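Cytochrome c' (Thermochromatium tepidum, PDB 3VRC) binds a covalently attached c-type heme and probably serves in electron transport in a thermophilic purple photosynthetic bacterium. Local coordinates at residues 6-11 and 60-65. Numbering follows the deposited sequence. Where two conformers were deposited one is given.
Sequences EEQIET and PGTDKN
Thr62 packs against Gln8 and Ile9, two consecutive residues of helix 5-31, and the direct contact is made by van der Waals packing. Its methyl, CG2, meets the side of the Gln8 chain, touching Gln8 CB and lying 3.7 Å from Gln8 OE1, with the two side chains crossing at roughly a right angle. Beside it, Ile9 and Thr62 run past one another in opposite directions, bringing Ile9 CG1 to 4.0 Å from Thr62 CB. With CG1 turned away from its own carbonyl carbon (chi1 -67°) and the chain then extended, the isoleucine carries CD1 to the loop backbone, 3.6 Å from Lys64 O. That carbonyl is buried here without a hydrogen-bonding partner, whereas Thr62 O, 3.9 Å from the same methyl, accepts from Arg12, a heme-binding residue.

Polar links flank the packing at the Gln8 end. A water bridges the segments, accepting from Gln8 NE2 at 3.0 Å. The same water donates to Pro60 O at 2.7 Å. The Gln8 amide is gripped from several quarters, since OE1 also accepts from Gly59 N and NE2 donates to Leu3 O. Thr62 OG1 is hydrogen-bonded to Gly59 O, so the Gln8 and Thr62 side chains are both tied to Gly59, just ahead of 60-65.

The contact thus fastens the long loop between helices 36-50 and 75-78 onto the first turns of helix 5-31 in the four-helix bundle of cytochrome c'. Ile9 also touches the heme and Val69, while Phe78 of helix 75-78 packs on Thr62.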
ATOM      1  N   GLU B   6     -17.254   6.948  -2.802  1.00 13.13           N
ATOM      2  CA  GLU B   6     -16.864   6.612  -1.457  1.00 13.06           C
ATOM      3  C   GLU B   6     -15.680   5.635  -1.434  1.00 11.51           C
ATOM      4  O   GLU B   6     -14.725   5.825  -0.689  1.00 11.85           O
ATOM      5  CB  GLU B   6     -18.038   5.980  -0.707  1.00 15.45           C
ATOM      6  CG  GLU B   6     -17.659   5.472   0.687  1.00 19.23           C
ATOM      7  CD  GLU B   6     -18.844   4.899   1.419  1.00 19.16           C
ATOM      8  OE1 GLU B   6     -19.936   5.452   1.338  1.00 25.46           O
ATOM      9  OE2 GLU B   6     -18.718   3.910   2.137  1.00 31.65           O
ATOM     10  N   GLU B   7     -15.750   4.616  -2.278  1.00 11.84           N
ATOM     11  CA  GLU B   7     -14.665   3.645  -2.339  1.00 11.23           C
ATOM     12  C   GLU B   7     -13.379   4.286  -2.884  1.00 10.20           C
ATOM     13  O   GLU B   7     -12.285   3.897  -2.458  1.00 10.49           O
ATOM     14  CB  GLU B   7     -15.086   2.450  -3.199  1.00 13.04           C
ATOM     15  CG  GLU B   7     -16.175   1.628  -2.506  1.00 13.42           C
ATOM     16  CD  GLU B   7     -16.772   0.627  -3.450  1.00 16.20           C
ATOM     17  OE1 GLU B   7     -17.058   0.891  -4.623  1.00 18.13           O
ATOM     18  OE2 GLU B   7     -16.889  -0.528  -3.025  1.00 24.00           O
ATOM     19  N   GLN B   8     -13.475   5.198  -3.836  1.00 11.33           N
ATOM     20  CA  GLN B   8     -12.272   5.852  -4.360  1.00 10.71           C
ATOM     21  C   GLN B   8     -11.605   6.660  -3.249  1.00 10.12           C
ATOM     22  O   GLN B   8     -10.382   6.627  -3.095  1.00  9.72           O
ATOM     23  CB  GLN B   8     -12.636   6.777  -5.527  1.00 12.10           C
ATOM     24  CG  GLN B   8     -12.956   6.015  -6.780  1.00 12.43           C
ATOM     25  CD  GLN B   8     -13.431   6.987  -7.845  1.00 14.13           C
ATOM     26  OE1 GLN B   8     -12.695   7.862  -8.243  1.00 15.55           O
ATOM     27  NE2 GLN B   8     -14.714   6.890  -8.212  1.00 18.47           N
ATOM     28  N   ILE B   9     -12.389   7.388  -2.455  1.00 10.50           N
ATOM     29  CA  ILE B   9     -11.835   8.174  -1.345  1.00 10.51           C
ATOM     30  C   ILE B   9     -11.164   7.231  -0.359  1.00  9.35           C
ATOM     31  O   ILE B   9     -10.023   7.452   0.073  1.00  9.90           O
ATOM     32  CB  ILE B   9     -12.919   9.015  -0.663  1.00 11.25           C
ATOM     33  CG1 ILE B   9     -13.440  10.110  -1.616  1.00 11.96           C
ATOM     34  CG2 ILE B   9     -12.399   9.626   0.590  1.00 11.80           C
ATOM     35  CD1 ILE B   9     -14.745  10.753  -1.121  1.00 14.67           C
ATOM     36  N   GLU B  10     -11.863   6.165   0.040  1.00  9.73           N
ATOM     37  CA  GLU B  10     -11.261   5.267   1.020  0.80  9.92           C
ATOM     38  C   GLU B  10     -10.001   4.611   0.479  1.00  8.61           C
ATOM     39  O   GLU B  10      -9.040   4.414   1.220  1.00  9.45           O
ATOM     40  CB  GLU B  10     -12.254   4.209   1.440  0.80 11.48           C
ATOM     41  CG  GLU B  10     -13.349   4.795   2.314  0.80 13.81           C
ATOM     42  CD  GLU B  10     -14.351   3.755   2.622  0.80 26.31           C
ATOM     43  OE1 GLU B  10     -14.835   3.085   1.638  0.80 21.85           O
ATOM     44  OE2 GLU B  10     -14.653   3.587   3.844  0.80 32.27           O
ATOM     45  N   THR B  11     -10.005   4.267  -0.787  1.00  8.43           N
ATOM     46  CA  THR B  11      -8.858   3.557  -1.367  1.00  8.80           C
ATOM     47  C   THR B  11      -7.644   4.497  -1.458  1.00  8.55           C
ATOM     48  O   THR B  11      -6.514   4.071  -1.179  1.00  8.87           O
ATOM     49  CB  THR B  11      -9.205   2.941  -2.679  1.00  9.76           C
ATOM     50  OG1 THR B  11     -10.324   2.026  -2.507  1.00 11.80           O
ATOM     51  CG2 THR B  11      -8.046   2.130  -3.278  1.00 10.58           C
ATOM     52  N   PRO B  60     -15.213  11.882 -10.586  1.00 22.58           N
ATOM     53  CA  PRO B  60     -16.361  12.720 -10.227  1.00 25.22           C
ATOM     54  C   PRO B  60     -17.036  12.231  -8.969  1.00 21.35           C
ATOM     55  O   PRO B  60     -17.182  11.015  -8.768  1.00 24.20           O
ATOM     56  CB  PRO B  60     -17.303  12.566 -11.432  1.00 33.23           C
ATOM     57  CG  PRO B  60     -16.426  12.168 -12.569  1.00 33.09           C
ATOM     58  CD  PRO B  60     -15.276  11.383 -11.971  1.00 25.64           C
ATOM     59  N   GLY B  61     -17.423  13.186  -8.120  1.00 22.75           N
ATOM     60  CA  GLY B  61     -18.130  12.935  -6.888  1.00 23.77           C
ATOM     61  C   GLY B  61     -17.208  12.705  -5.725  1.00 18.73           C
ATOM     62  O   GLY B  61     -17.671  12.572  -4.583  1.00 22.29           O
ATOM     63  N   THR B  62     -15.895  12.695  -5.987  1.00 18.21           N
ATOM     64  CA  THR B  62     -14.947  12.434  -4.910  1.00 17.32           C
ATOM     65  C   THR B  62     -14.368  13.699  -4.253  1.00 18.56           C
ATOM     66  O   THR B  62     -13.414  13.641  -3.439  1.00 18.94           O
ATOM     67  CB  THR B  62     -13.766  11.503  -5.314  1.00 14.37           C
ATOM     68  OG1 THR B  62     -12.890  12.212  -6.220  1.00 14.99           O
ATOM     69  CG2 THR B  62     -14.238  10.209  -5.854  1.00 16.60           C
ATOM     70  N   ASP B  63     -14.940  14.840  -4.615  1.00 20.27           N
ATOM     71  CA  ASP B  63     -14.605  16.146  -3.994  1.00 23.04           C
ATOM     72  C   ASP B  63     -15.318  16.498  -2.652  1.00 26.64           C
ATOM     73  O   ASP B  63     -14.964  17.479  -1.957  1.00 46.11           O
ATOM     74  CB  ASP B  63     -14.670  17.262  -5.044  1.00 30.26           C
ATOM     75  CG  ASP B  63     -16.015  17.341  -5.775  1.00 31.50           C
ATOM     76  OD1 ASP B  63     -16.818  16.367  -5.809  1.00 29.68           O
ATOM     77  OD2 ASP B  63     -16.283  18.428  -6.350  1.00 39.77           O
ATOM     78  N   LYS B  64     -16.303  15.676  -2.304  1.00 32.78           N
ATOM     79  CA  LYS B  64     -17.205  15.979  -1.221  1.00 34.46           C
ATOM     80  C   LYS B  64     -17.049  14.860  -0.255  1.00 28.61           C
ATOM     81  O   LYS B  64     -16.648  13.765  -0.629  1.00 29.66           O
ATOM     82  CB  LYS B  64     -18.659  15.986  -1.725  1.00 41.57           C
ATOM     83  CG  LYS B  64     -18.932  16.702  -3.047  1.00 43.05           C
ATOM     84  CD  LYS B  64     -20.402  16.576  -3.437  1.00 53.21           C
ATOM     85  CE  LYS B  64     -20.798  15.144  -3.788  1.00 55.96           C
ATOM     86  NZ  LYS B  64     -20.214  14.697  -5.082  1.00 57.93           N
ATOM     87  N   ASN B  65     -17.346  15.123   1.001  1.00 29.13           N
ATOM     88  CA  ASN B  65     -17.490  14.032   1.941  1.00 27.06           C
ATOM     89  C   ASN B  65     -18.659  13.174   1.496  1.00 30.98           C
ATOM     90  O   ASN B  65     -19.600  13.685   0.877  1.00 44.81           O
ATOM     91  CB  ASN B  65     -17.720  14.577   3.340  1.00 27.59           C
ATOM     92  CG  ASN B  65     -16.599  15.486   3.783  1.00 27.65           C
ATOM     93  OD1 ASN B  65     -15.441  15.362   3.313  1.00 24.97           O
ATOM     94  ND2 ASN B  65     -16.890  16.360   4.695  1.00 32.86           N
TER
HETATM   95  O   HOH W   1     -16.364   8.717  -9.946  1.00 25.92           O